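Local coordinates for fatty-acid-binding protein 1 (Arabidopsis thaliana, PDB 4DOO) that binds fatty acids, preferentially saturated ones, in its chalcone-isomerase-like domain and may take part in alpha-linolenic acid metabolism in the plastid, at residues Val42-Val47 with Gln92-Lys97; Asp52-Leu57 with Ala200-Asp205; Lys86-Leu91 with Asp147-Pro152; Asp124-Ser129 with Val168-Leu173. One frame throughout, in Å; residues are numbered along the deposited sequence.

Contact 1. Residues Val42-Val47 with Gln92-Lys97. With DAO (lauric acid), chain D; DAO (lauric acid), chain C.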
loop_
_atom_site.group_PDB
_atom_site.type_symbol
_atom_site.label_atom_id
_atom_site.label_comp_id
_atom_site.label_asym_id
_atom_site.label_seq_id
_atom_site.Cartn_x
_atom_site.Cartn_y
_atom_site.Cartn_z
ATOM N N VAL A 42 7.200 9.976 8.496
ATOM C CA VAL A 42 5.785 10.317 8.613
ATOM C C VAL A 42 4.947 9.174 9.163
ATOM O O VAL A 42 4.184 9.361 10.112
ATOM C CB VAL A 42 5.215 10.768 7.261
ATOM C CG1 VAL A 42 3.775 11.259 7.435
ATOM C CG2 VAL A 42 6.083 11.891 6.692
ATOM N N TYR A 43 5.079 7.995 8.562
ATOM C CA TYR A 43 4.348 6.829 9.033
ATOM C C TYR A 43 5.020 5.536 8.597
ATOM O O TYR A 43 5.811 5.522 7.654
ATOM C CB TYR A 43 2.887 6.844 8.544
ATOM C CG TYR A 43 2.668 6.795 7.034
ATOM C CD1 TYR A 43 2.393 7.956 6.311
ATOM C CD2 TYR A 43 2.690 5.581 6.342
ATOM C CE1 TYR A 43 2.134 7.909 4.937
ATOM C CE2 TYR A 43 2.438 5.521 4.977
ATOM C CZ TYR A 43 2.155 6.687 4.279
ATOM O OH TYR A 43 1.862 6.629 2.935
ATOM N N ALA A 44 4.729 4.459 9.321
ATOM C CA ALA A 44 5.261 3.147 8.992
ATOM C C ALA A 44 4.116 2.442 8.285
ATOM O O ALA A 44 2.949 2.719 8.571
ATOM C CB ALA A 44 5.632 2.387 10.252
ATOM N N PHE A 45 4.432 1.552 7.354
ATOM C CA PHE A 45 3.370 0.836 6.658
ATOM C C PHE A 45 3.717 -0.630 6.468
ATOM O O PHE A 45 4.890 -1.015 6.468
ATOM C CB PHE A 45 3.048 1.515 5.313
ATOM C CG PHE A 45 4.188 1.521 4.327
ATOM C CD1 PHE A 45 4.412 0.427 3.491
ATOM C CD2 PHE A 45 5.030 2.627 4.227
ATOM C CE1 PHE A 45 5.463 0.432 2.565
ATOM C CE2 PHE A 45 6.084 2.647 3.309
ATOM C CZ PHE A 45 6.303 1.550 2.475
ATOM N N GLY A 46 2.681 -1.452 6.352
ATOM C CA GLY A 46 2.867 -2.873 6.157
ATOM C C GLY A 46 2.004 -3.267 4.978
ATOM O O GLY A 46 0.841 -2.867 4.904
ATOM N N VAL A 47 2.570 -4.029 4.049
ATOM C CA VAL A 47 1.829 -4.448 2.866
ATOM C C VAL A 47 1.450 -5.921 2.978
ATOM O O VAL A 47 2.321 -6.782 3.123
ATOM C CB VAL A 47 2.664 -4.241 1.585
ATOM C CG1 VAL A 47 1.832 -4.608 0.361
ATOM C CG2 VAL A 47 3.133 -2.791 1.493
ATOM N N GLN A 92 0.542 3.361 10.055
ATOM C CA GLN A 92 0.556 3.718 11.471
ATOM C C GLN A 92 1.336 5.022 11.559
ATOM O O GLN A 92 2.539 5.059 11.275
ATOM C CB GLN A 92 1.223 2.628 12.313
ATOM C CG GLN A 92 0.401 1.352 12.407
ATOM C CD GLN A 92 0.999 0.354 13.373
ATOM O OE1 GLN A 92 1.082 0.613 14.573
ATOM N NE2 GLN A 92 1.424 -0.789 12.854
ATOM N N ILE A 93 0.642 6.092 11.937
ATOM C CA ILE A 93 1.241 7.421 12.016
ATOM C C ILE A 93 2.372 7.534 13.026
ATOM O O ILE A 93 2.196 7.231 14.206
ATOM C CB ILE A 93 0.161 8.494 12.335
ATOM C CG1 ILE A 93 -0.985 8.394 11.323
ATOM C CG2 ILE A 93 0.773 9.894 12.296
ATOM C CD1 ILE A 93 -0.553 8.545 9.874
ATOM N N VAL A 94 3.529 7.984 12.546
ATOM C CA VAL A 94 4.716 8.154 13.376
ATOM C C VAL A 94 4.918 9.606 13.831
ATOM O O VAL A 94 5.083 9.870 15.027
ATOM C CB VAL A 94 5.983 7.686 12.615
ATOM C CG1 VAL A 94 7.233 7.999 13.422
ATOM C CG2 VAL A 94 5.893 6.189 12.336
ATOM N N TYR A 95 4.918 10.536 12.879
ATOM C CA TYR A 95 5.108 11.953 13.178
ATOM C C TYR A 95 3.938 12.463 14.020
ATOM O O TYR A 95 2.776 12.275 13.660
ATOM C CB TYR A 95 5.218 12.756 11.877
ATOM C CG TYR A 95 5.643 14.197 12.065
ATOM C CD1 TYR A 95 6.828 14.514 12.729
ATOM C CD2 TYR A 95 4.867 15.246 11.567
ATOM C CE1 TYR A 95 7.233 15.840 12.895
ATOM C CE2 TYR A 95 5.261 16.574 11.728
ATOM C CZ TYR A 95 6.445 16.862 12.394
ATOM O OH TYR A 95 6.835 18.170 12.565
ATOM N N GLY A 96 4.248 13.128 15.130
ATOM C CA GLY A 96 3.197 13.612 16.012
ATOM C C GLY A 96 2.633 15.005 15.794
ATOM O O GLY A 96 1.722 15.413 16.517
ATOM N N LYS A 97 3.141 15.736 14.809
ATOM C CA LYS A 97 2.654 17.092 14.569
ATOM C C LYS A 97 2.069 17.339 13.184
ATOM O O LYS A 97 2.269 18.402 12.595
ATOM C CB LYS A 97 3.777 18.094 14.854
ATOM C CG LYS A 97 4.099 18.232 16.338
ATOM C CD LYS A 97 5.555 18.614 16.583
ATOM C CE LYS A 97 6.495 17.476 16.194
ATOM N NZ LYS A 97 7.916 17.754 16.556
HETATM O O1 DAO D . 7.447 19.991 7.982
HETATM O O2 DAO D . 5.884 19.329 9.383
HETATM C C1 DAO D . 6.595 19.157 8.367
HETATM C C2 DAO D . 6.420 17.884 7.567
HETATM C C3 DAO D . 5.236 18.022 6.616
HETATM C C4 DAO D . 4.371 16.767 6.635
HETATM C C5 DAO D . 4.494 15.998 5.323
HETATM C C6 DAO D . 3.124 15.585 4.804
HETATM C C7 DAO D . 3.050 14.078 4.582
HETATM C C8 DAO D . 1.634 13.569 4.813
HETATM C C9 DAO D . 1.390 12.242 4.102
HETATM C C10 DAO D . 0.830 11.207 5.076
HETATM C C11 DAO D . -0.596 10.815 4.712
HETATM C C12 DAO D . -1.217 9.963 5.801
HETATM O O1 DAO C . 1.301 10.557 0.370
HETATM O O2 DAO C . 1.847 8.967 1.796
HETATM C C1 DAO C . 1.121 9.426 0.882
HETATM C C2 DAO C . -0.034 8.585 0.387
HETATM C C3 DAO C . -1.095 8.478 1.469
HETATM C C4 DAO C . -2.363 7.795 0.936
HETATM C C5 DAO C . -3.305 7.415 2.079
HETATM C C6 DAO C . -4.141 8.608 2.534
HETATM C C7 DAO C . -4.577 8.460 3.983
HETATM C C8 DAO C . -4.985 9.813 4.546
HETATM C C9 DAO C . -5.271 9.727 6.034
HETATM C C10 DAO C . -5.757 11.074 6.560
HETATM C C11 DAO C . -6.681 10.884 7.758
HETATM C C12 DAO C . -6.988 12.214 8.412
#

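Contact 2. Residues Asp52-Leu57 with Ala200-Asp205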
loop_
_atom_site.group_PDB
_atom_site.type_symbol
_atom_site.label_atom_id
_atom_site.label_comp_id
_atom_site.label_asym_id
_atom_site.label_seq_id
_atom_site.Cartn_x
_atom_site.Cartn_y
_atom_site.Cartn_z
ATOM N N ASP A 52 -4.079 -17.064 -1.249
ATOM C CA ASP A 52 -4.697 -17.799 -2.349
ATOM C C ASP A 52 -4.650 -17.029 -3.664
ATOM O O ASP A 52 -4.400 -17.610 -4.717
ATOM C CB ASP A 52 -6.149 -18.153 -2.017
ATOM C CG ASP A 52 -6.266 -19.095 -0.829
ATOM O OD1 ASP A 52 -5.486 -20.068 -0.752
ATOM O OD2 ASP A 52 -7.152 -18.867 0.022
ATOM N N ASP A 53 -4.902 -15.725 -3.600
ATOM C CA ASP A 53 -4.889 -14.882 -4.793
ATOM C C ASP A 53 -3.502 -14.856 -5.425
ATOM O O ASP A 53 -3.365 -14.906 -6.652
ATOM C CB ASP A 53 -5.324 -13.458 -4.438
ATOM C CG ASP A 53 -6.804 -13.363 -4.096
ATOM O OD1 ASP A 53 -7.222 -12.310 -3.576
ATOM O OD2 ASP A 53 -7.550 -14.333 -4.355
ATOM N N VAL A 54 -2.470 -14.767 -4.589
ATOM C CA VAL A 54 -1.103 -14.754 -5.096
ATOM C C VAL A 54 -0.764 -16.112 -5.706
ATOM O O VAL A 54 -0.172 -16.185 -6.782
ATOM C CB VAL A 54 -0.090 -14.429 -3.975
ATOM C CG1 VAL A 54 1.332 -14.590 -4.487
ATOM C CG2 VAL A 54 -0.307 -13.008 -3.488
ATOM N N LYS A 55 -1.147 -17.187 -5.023
ATOM C CA LYS A 55 -0.876 -18.531 -5.525
ATOM C C LYS A 55 -1.518 -18.747 -6.892
ATOM O O LYS A 55 -0.926 -19.374 -7.767
ATOM C CB LYS A 55 -1.394 -19.592 -4.545
ATOM C CG LYS A 55 -0.664 -19.624 -3.220
ATOM C CD LYS A 55 -1.234 -20.694 -2.299
ATOM C CE LYS A 55 -0.488 -20.730 -0.974
ATOM N NZ LYS A 55 -1.019 -21.793 -0.078
ATOM N N LYS A 56 -2.722 -18.219 -7.082
ATOM C CA LYS A 56 -3.413 -18.381 -8.354
ATOM C C LYS A 56 -2.712 -17.625 -9.483
ATOM O O LYS A 56 -2.568 -18.145 -10.588
ATOM C CB LYS A 56 -4.869 -17.917 -8.243
ATOM C CG LYS A 56 -5.640 -18.071 -9.544
ATOM C CD LYS A 56 -7.103 -17.703 -9.398
ATOM C CE LYS A 56 -7.807 -17.781 -10.743
ATOM N NZ LYS A 56 -7.595 -19.105 -11.392
ATOM N N LEU A 57 -2.274 -16.402 -9.200
ATOM C CA LEU A 57 -1.576 -15.590 -10.190
ATOM C C LEU A 57 -0.301 -16.309 -10.632
ATOM O O LEU A 57 -0.057 -16.479 -11.829
ATOM C CB LEU A 57 -1.253 -14.212 -9.592
ATOM C CG LEU A 57 -0.491 -13.149 -10.392
ATOM C CD1 LEU A 57 0.991 -13.468 -10.402
ATOM C CD2 LEU A 57 -1.049 -13.065 -11.805
ATOM N N ALA A 200 6.945 -13.803 -4.110
ATOM C CA ALA A 200 7.458 -14.852 -4.985
ATOM C C ALA A 200 7.549 -16.183 -4.241
ATOM O O ALA A 200 7.376 -17.249 -4.832
ATOM C CB ALA A 200 8.832 -14.461 -5.520
ATOM N N SER A 201 7.811 -16.113 -2.939
ATOM C CA SER A 201 7.939 -17.310 -2.112
ATOM C C SER A 201 6.598 -17.825 -1.601
ATOM O O SER A 201 6.429 -19.022 -1.377
ATOM C CB SER A 201 8.835 -17.022 -0.900
ATOM O OG SER A 201 10.117 -16.569 -1.291
ATOM N N LEU A 202 5.653 -16.910 -1.417
ATOM C CA LEU A 202 4.333 -17.229 -0.879
ATOM C C LEU A 202 3.601 -18.394 -1.537
ATOM O O LEU A 202 2.875 -19.128 -0.868
ATOM C CB LEU A 202 3.453 -15.971 -0.911
ATOM C CG LEU A 202 2.138 -16.000 -0.132
ATOM C CD1 LEU A 202 2.401 -16.392 1.320
ATOM C CD2 LEU A 202 1.481 -14.631 -0.210
ATOM N N ALA A 203 3.793 -18.582 -2.835
ATOM C CA ALA A 203 3.117 -19.668 -3.536
ATOM C C ALA A 203 3.649 -21.051 -3.169
ATOM O O ALA A 203 3.013 -22.061 -3.475
ATOM C CB ALA A 203 3.213 -19.462 -5.044
ATOM N N PHE A 204 4.803 -21.101 -2.508
ATOM C CA PHE A 204 5.405 -22.379 -2.134
ATOM C C PHE A 204 5.304 -22.745 -0.652
ATOM O O PHE A 204 5.992 -23.656 -0.188
ATOM C CB PHE A 204 6.874 -22.400 -2.567
ATOM C CG PHE A 204 7.070 -22.114 -4.028
ATOM C CD1 PHE A 204 7.410 -20.835 -4.463
ATOM C CD2 PHE A 204 6.869 -23.112 -4.976
ATOM C CE1 PHE A 204 7.544 -20.556 -5.823
ATOM C CE2 PHE A 204 6.999 -22.843 -6.335
ATOM C CZ PHE A 204 7.338 -21.561 -6.760
ATOM N N ASP A 205 4.444 -22.055 0.088
ATOM C CA ASP A 205 4.292 -22.340 1.513
ATOM C C ASP A 205 3.342 -23.505 1.788
ATOM O O ASP A 205 2.570 -23.853 0.871
ATOM C CB ASP A 205 3.805 -21.090 2.250
ATOM C CG ASP A 205 4.796 -19.947 2.167
ATOM O OD1 ASP A 205 5.968 -20.146 2.548
ATOM O OD2 ASP A 205 4.404 -18.847 1.724
#

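Contact 3. Residues Lys86-Leu91 with Asp147-Pro152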
loop_
_atom_site.group_PDB
_atom_site.type_symbol
_atom_site.label_atom_id
_atom_site.label_comp_id
_atom_site.label_asym_id
_atom_site.label_seq_id
_atom_site.Cartn_x
_atom_site.Cartn_y
_atom_site.Cartn_z
ATOM N N LYS A 86 -6.454 -9.504 -3.484
ATOM C CA LYS A 86 -6.875 -8.735 -2.322
ATOM C C LYS A 86 -5.629 -8.350 -1.538
ATOM O O LYS A 86 -4.775 -9.192 -1.254
ATOM C CB LYS A 86 -7.812 -9.562 -1.441
ATOM C CG LYS A 86 -9.186 -9.786 -2.065
ATOM C CD LYS A 86 -10.125 -10.547 -1.134
ATOM C CE LYS A 86 -9.653 -11.966 -0.871
ATOM N NZ LYS A 86 -9.579 -12.765 -2.130
ATOM N N MET A 87 -5.527 -7.073 -1.198
ATOM C CA MET A 87 -4.385 -6.587 -0.451
ATOM C C MET A 87 -4.794 -5.561 0.588
ATOM O O MET A 87 -5.878 -4.971 0.518
ATOM C CB MET A 87 -3.373 -5.934 -1.391
ATOM C CG MET A 87 -2.870 -6.814 -2.518
ATOM S SD MET A 87 -1.579 -5.949 -3.422
ATOM C CE MET A 87 -0.872 -7.295 -4.391
ATOM N N THR A 88 -3.907 -5.349 1.551
ATOM C CA THR A 88 -4.139 -4.363 2.594
ATOM C C THR A 88 -2.848 -3.596 2.825
ATOM O O THR A 88 -1.763 -4.184 2.847
ATOM C CB THR A 88 -4.548 -5.010 3.942
ATOM O OG1 THR A 88 -5.830 -5.629 3.814
ATOM C CG2 THR A 88 -4.629 -3.946 5.044
ATOM N N ILE A 89 -2.975 -2.281 2.957
ATOM C CA ILE A 89 -1.838 -1.423 3.256
ATOM C C ILE A 89 -2.211 -0.819 4.605
ATOM O O ILE A 89 -3.156 -0.038 4.695
ATOM C CB ILE A 89 -1.674 -0.260 2.242
ATOM C CG1 ILE A 89 -1.445 -0.804 0.832
ATOM C CG2 ILE A 89 -0.508 0.630 2.667
ATOM C CD1 ILE A 89 -0.214 -1.676 0.706
ATOM N N ARG A 90 -1.507 -1.211 5.659
ATOM C CA ARG A 90 -1.792 -0.661 6.978
ATOM C C ARG A 90 -0.786 0.428 7.309
ATOM O O ARG A 90 0.425 0.193 7.295
ATOM C CB ARG A 90 -1.743 -1.755 8.048
ATOM C CG ARG A 90 -1.753 -1.208 9.471
ATOM C CD ARG A 90 -2.014 -2.314 10.479
ATOM N NE ARG A 90 -3.345 -2.886 10.293
ATOM C CZ ARG A 90 -3.865 -3.835 11.062
ATOM N NH1 ARG A 90 -3.167 -4.325 12.080
ATOM N NH2 ARG A 90 -5.084 -4.293 10.813
ATOM N N LEU A 91 -1.295 1.626 7.586
ATOM C CA LEU A 91 -0.450 2.761 7.929
ATOM C C LEU A 91 -0.579 3.044 9.415
ATOM O O LEU A 91 -1.675 2.971 9.965
ATOM C CB LEU A 91 -0.885 4.029 7.178
ATOM C CG LEU A 91 -0.908 4.092 5.654
ATOM C CD1 LEU A 91 -2.072 3.282 5.123
ATOM C CD2 LEU A 91 -1.041 5.546 5.220
ATOM N N ASP A 147 -6.241 1.697 7.445
ATOM C CA ASP A 147 -6.161 0.505 6.615
ATOM C C ASP A 147 -6.747 0.750 5.233
ATOM O O ASP A 147 -7.943 1.023 5.097
ATOM C CB ASP A 147 -6.903 -0.660 7.278
ATOM C CG ASP A 147 -6.036 -1.428 8.251
ATOM O OD1 ASP A 147 -4.861 -1.045 8.441
ATOM O OD2 ASP A 147 -6.530 -2.423 8.825
ATOM N N LEU A 148 -5.898 0.666 4.214
ATOM C CA LEU A 148 -6.335 0.837 2.835
ATOM C C LEU A 148 -6.419 -0.573 2.276
ATOM O O LEU A 148 -5.426 -1.302 2.263
ATOM C CB LEU A 148 -5.308 1.638 2.026
ATOM C CG LEU A 148 -4.816 2.980 2.573
ATOM C CD1 LEU A 148 -3.708 3.516 1.667
ATOM C CD2 LEU A 148 -5.968 3.964 2.655
ATOM N N THR A 149 -7.596 -0.981 1.824
ATOM C CA THR A 149 -7.711 -2.328 1.292
ATOM C C THR A 149 -8.243 -2.409 -0.129
ATOM O O THR A 149 -9.104 -1.631 -0.539
ATOM C CB THR A 149 -8.599 -3.214 2.190
ATOM O OG1 THR A 149 -9.936 -2.707 2.199
ATOM C CG2 THR A 149 -8.058 -3.237 3.612
ATOM N N LYS A 150 -7.689 -3.356 -0.875
ATOM C CA LYS A 150 -8.100 -3.622 -2.240
ATOM C C LYS A 150 -9.028 -4.826 -2.107
ATOM O O LYS A 150 -8.576 -5.955 -1.907
ATOM C CB LYS A 150 -6.886 -3.972 -3.107
ATOM C CG LYS A 150 -7.216 -4.290 -4.560
ATOM C CD LYS A 150 -5.959 -4.603 -5.355
ATOM C CE LYS A 150 -6.290 -5.020 -6.779
ATOM N NZ LYS A 150 -5.059 -5.311 -7.564
ATOM N N ASP A 151 -10.327 -4.569 -2.180
ATOM C CA ASP A 151 -11.329 -5.619 -2.069
ATOM C C ASP A 151 -11.607 -6.170 -3.465
ATOM O O ASP A 151 -11.218 -5.560 -4.463
ATOM C CB ASP A 151 -12.613 -5.043 -1.463
ATOM C CG ASP A 151 -12.414 -4.526 -0.046
ATOM O OD1 ASP A 151 -13.300 -3.800 0.455
ATOM O OD2 ASP A 151 -11.373 -4.849 0.571
ATOM N N PRO A 152 -12.277 -7.331 -3.557
ATOM C CA PRO A 152 -12.578 -7.917 -4.869
ATOM C C PRO A 152 -13.211 -6.916 -5.834
ATOM O O PRO A 152 -13.943 -6.012 -5.420
ATOM C CB PRO A 152 -13.517 -9.070 -4.519
ATOM C CG PRO A 152 -12.997 -9.519 -3.193
ATOM C CD PRO A 152 -12.755 -8.205 -2.470
#

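Contact 4. Residues Asp124-Ser129 with Val168-Leu173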
loop_
_atom_site.group_PDB
_atom_site.type_symbol
_atom_site.label_atom_id
_atom_site.label_comp_id
_atom_site.label_asym_id
_atom_site.label_seq_id
_atom_site.Cartn_x
_atom_site.Cartn_y
_atom_site.Cartn_z
ATOM N N ASP A 124 -9.816 14.442 -11.757
ATOM C CA ASP A 124 -10.110 15.328 -10.642
ATOM C C ASP A 124 -11.254 14.784 -9.793
ATOM O O ASP A 124 -11.155 14.771 -8.569
ATOM C CB ASP A 124 -10.464 16.716 -11.169
ATOM C CG ASP A 124 -9.374 17.295 -12.049
ATOM O OD1 ASP A 124 -8.233 17.440 -11.563
ATOM O OD2 ASP A 124 -9.658 17.618 -13.221
ATOM N N GLU A 125 -12.333 14.341 -10.435
ATOM C CA GLU A 125 -13.478 13.820 -9.694
ATOM C C GLU A 125 -13.132 12.535 -8.963
ATOM O O GLU A 125 -13.597 12.295 -7.850
ATOM C CB GLU A 125 -14.678 13.588 -10.624
ATOM C CG GLU A 125 -15.164 14.850 -11.333
ATOM C CD GLU A 125 -16.531 14.685 -11.982
ATOM O OE1 GLU A 125 -17.006 15.647 -12.626
ATOM O OE2 GLU A 125 -17.129 13.596 -11.842
ATOM N N LEU A 126 -12.316 11.703 -9.595
ATOM C CA LEU A 126 -11.902 10.453 -8.979
ATOM C C LEU A 126 -11.095 10.780 -7.728
ATOM O O LEU A 126 -11.353 10.238 -6.651
ATOM C CB LEU A 126 -11.051 9.633 -9.957
ATOM C CG LEU A 126 -10.507 8.314 -9.398
ATOM C CD1 LEU A 126 -11.663 7.474 -8.870
ATOM C CD2 LEU A 126 -9.741 7.570 -10.483
ATOM N N LEU A 127 -10.126 11.681 -7.872
ATOM C CA LEU A 127 -9.291 12.088 -6.746
ATOM C C LEU A 127 -10.143 12.718 -5.653
ATOM O O LEU A 127 -9.835 12.586 -4.474
ATOM C CB LEU A 127 -8.215 13.086 -7.193
ATOM C CG LEU A 127 -7.268 13.594 -6.092
ATOM C CD1 LEU A 127 -6.512 12.423 -5.468
ATOM C CD2 LEU A 127 -6.288 14.603 -6.677
ATOM N N GLN A 128 -11.215 13.402 -6.040
ATOM C CA GLN A 128 -12.081 14.035 -5.054
ATOM C C GLN A 128 -12.896 12.998 -4.285
ATOM O O GLN A 128 -13.192 13.187 -3.107
ATOM C CB GLN A 128 -13.020 15.044 -5.725
ATOM C CG GLN A 128 -13.911 15.804 -4.750
ATOM C CD GLN A 128 -13.130 16.445 -3.614
ATOM O OE1 GLN A 128 -12.201 17.224 -3.840
ATOM N NE2 GLN A 128 -13.503 16.116 -2.382
ATOM N N SER A 129 -13.258 11.903 -4.947
ATOM C CA SER A 129 -14.027 10.855 -4.281
ATOM C C SER A 129 -13.164 10.209 -3.199
ATOM O O SER A 129 -13.675 9.719 -2.186
ATOM C CB SER A 129 -14.492 9.796 -5.289
ATOM O OG SER A 129 -13.399 9.106 -5.869
ATOM N N VAL A 168 -14.423 3.147 -2.783
ATOM C CA VAL A 168 -14.443 3.711 -4.124
ATOM C C VAL A 168 -14.098 2.575 -5.078
ATOM O O VAL A 168 -13.028 1.971 -4.976
ATOM C CB VAL A 168 -13.402 4.853 -4.288
ATOM C CG1 VAL A 168 -13.385 5.344 -5.731
ATOM C CG2 VAL A 168 -13.741 6.011 -3.351
ATOM N N LYS A 169 -15.019 2.264 -5.983
ATOM C CA LYS A 169 -14.789 1.205 -6.952
ATOM C C LYS A 169 -14.068 1.842 -8.131
ATOM O O LYS A 169 -14.658 2.611 -8.887
ATOM C CB LYS A 169 -16.116 0.595 -7.409
ATOM C CG LYS A 169 -15.944 -0.576 -8.359
ATOM C CD LYS A 169 -17.278 -1.127 -8.825
ATOM C CE LYS A 169 -17.062 -2.289 -9.777
ATOM N NZ LYS A 169 -16.250 -3.370 -9.146
ATOM N N SER A 170 -12.784 1.532 -8.274
ATOM C CA SER A 170 -11.986 2.091 -9.357
ATOM C C SER A 170 -10.676 1.337 -9.515
ATOM O O SER A 170 -9.829 1.343 -8.624
ATOM C CB SER A 170 -11.702 3.575 -9.090
ATOM O OG SER A 170 -10.727 4.093 -9.987
ATOM N N HIS A 171 -10.522 0.678 -10.657
ATOM C CA HIS A 171 -9.309 -0.069 -10.946
ATOM C C HIS A 171 -8.147 0.923 -10.967
ATOM O O HIS A 171 -7.058 0.642 -10.465
ATOM C CB HIS A 171 -9.445 -0.753 -12.310
ATOM C CG HIS A 171 -8.342 -1.714 -12.620
ATOM N ND1 HIS A 171 -7.023 -1.327 -12.732
ATOM C CD2 HIS A 171 -8.363 -3.048 -12.852
ATOM C CE1 HIS A 171 -6.280 -2.381 -13.019
ATOM N NE2 HIS A 171 -7.069 -3.438 -13.098
ATOM N N LEU A 172 -8.397 2.097 -11.539
ATOM C CA LEU A 172 -7.379 3.138 -11.634
ATOM C C LEU A 172 -6.882 3.601 -10.263
ATOM O O LEU A 172 -5.673 3.676 -10.024
ATOM C CB LEU A 172 -7.931 4.336 -12.413
ATOM C CG LEU A 172 -7.020 5.558 -12.512
ATOM C CD1 LEU A 172 -5.708 5.170 -13.173
ATOM C CD2 LEU A 172 -7.724 6.650 -13.308
ATOM N N LEU A 173 -7.811 3.917 -9.369
ATOM C CA LEU A 173 -7.442 4.370 -8.031
ATOM C C LEU A 173 -6.667 3.294 -7.271
ATOM O O LEU A 173 -5.653 3.585 -6.640
ATOM C CB LEU A 173 -8.690 4.764 -7.234
ATOM C CG LEU A 173 -8.430 5.356 -5.845
ATOM C CD1 LEU A 173 -7.551 6.594 -5.959
ATOM C CD2 LEU A 173 -9.758 5.709 -5.190
#

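Contact 1. Residues Val42-Val47 with Gln92-Lys97
V42 O takes two backbone N-H groups, V94 N at 2.9 Å and Y95 N at 3.1 Å, both from the same face of its plane. This double acceptance comes where strand 87-93 gives out. Further in, Y43 and I93 form an antiparallel non-hydrogen-bonded pair and A44 and Q92 a hydrogen-bonded one. Packing is tight: V94 CG2 lies 3.7 Å from Y43 CA and beside A44, whose small side chain lets the valine in. Y43 CG stands between the backbone N and the carbonyl carbon (chi1 62°), which turns the ring away from I93 into the pocket. Y43 OH donates to O2 of the chain C lauric acid at 2.6 Å, the oxygen lying in the ring plane, while Y43 CE1 meets C10 of the chain D lauric acid at 3.5 Å. A phenylalanine here would probably leave both that carboxylate and Y181, the hydroxyl's other partner, short one hydrogen bond. R30 and S110 also hydrogen-bond lauric acid. Y95 belongs to the looser, partly exposed side, its OH 3.5 Å from O2 of the chain D lauric acid. V42 and Y43 both face R30 of strand 22-33, a classic beta bulge in strand 39-50; helix 189-202 packs on F45 and V47.

Contact 2. Residues Asp52-Leu57 with Ala200-Asp205
V54 and L202 meet through methyl groups, V54 CG2 lying 4.1 Å from L202 CD2, with the two side chains crossing at about a right angle. Next to them K55 lays its chain along the other segment: K55 CG is 3.8 Å from A203 CA, and K55 CE is 3.7 Å from L202 O. Extended beyond CG (chi2 180°), the lysine carries its amine toward the last residue, with NZ 4.2 Å from D205 O, too far for a hydrogen bond. Alanine probably suits position 203, since the CA atoms of K55 and A203 stand only 4.6 Å apart. L202 to D205 form a type I turn, which includes A203. In the next shell, L202 also rests on C51 and A203 on V58, and I85 backs V54. The contact thus packs the C-terminal end of the chain on helix 51-61, away from the lauric acid sites. K55 NZ remains 6.4 Å from D205 OD2, so attraction between lysine and aspartate is probably weak, and van der Waals contact, mostly of carbon atoms, with one methylene against a backbone carbonyl, chiefly joins the segments.

Contact 3. Residues Lys86-Leu91 with Asp147-Pro152
L148 O is gripped twice by the strand facing it: I89 N donates from 2.7 Å, in the carbonyl plane, and T88 CA adds a C-H...O contact at 3.3 Å. L148 N returns a bond to I89 O at 2.9 Å, completing a hydrogen-bonded pair in this antiparallel ladder. One residue along, on the other face, R90 holds D147 side-on: NE reaches OD1 at 3.0 Å and NH2 reaches OD2 at 3.1 Å. R90 bends at chi3 (-64°), which brings NE and NH2 alongside the carboxylate. Both oxygens use their syn lone pairs, and the guanidinium and carboxylate lie nearly coplanar, 11° apart. A leucine in place of R90 would probably leave the D147 carboxylate without its matching charge and free to turn. T88 and T149 lie side by side on this same face, beta-branched residues well suited to a strand, and T88 OG1 is bonded to R22. On the opposite face L91 CD1 packs 3.8 Å from L148 CG, and L148 also touches lauric acid, for which an aliphatic surface is apt. Helix 171-182 packs over this face through M87, L91, L148 and K150, strand 39-50 flanks strand 87-93, and F14, P15 and I18 of strand 13-18 touch R90.

Contact 4. Residues Asp124-Ser129 with Val168-Leu173
L126 spreads its two methyls over the junction between strand 163-169 and helix 171-182. Its chi1 of 178° swings CG out opposite the backbone N and carries both methyls across from helix 124-131. L126 CD2 presses on L172 CD2 at 3.6 Å, the two side chains crossing at a slant, while CD1 faces V168 CG1 and L173 CB. L126 CD2 also lies 3.6 Å from S170 OG. S170 is the N-cap residue of helix 171-182, its OG accepting from L173 N at 3.0 Å; serine suits the position, its short side chain folding back to satisfy an amide of the first turn as the strand gives way to the helix. L115 of helix 100-118 touches both L126 and L172, so leucines from three helices converge here. L127 points to the other side, onto V111 of that same helix. S129 then brings its hydroxyl to the strand, with OG 3.8 Å from V168 CG1, while V168, on the outermost strand, is held by backbone bonding to L156.

Contacts 1 and 3 are sheet pairings that share strand 87-93, which is flanked by strand 39-50 in one and strand 145-151 in the other; they touch directly, as where Y43 packs on L91, and together line the lauric acid pocket. Contact 3 lies closest to the centre of the chain and buries the most surface. Contacts 2 and 4 are peripheral, joined by van der Waals packing rather than by bonds between backbones. Contact 4 still reaches the same sheet, at its far edge strand, whereas contact 2 packs helix 51-61 against residues 200-205, part helix and part turn, at the opposite end from the ligands. A salt bridge from D53 to K86 ties contact 2 to contact 3.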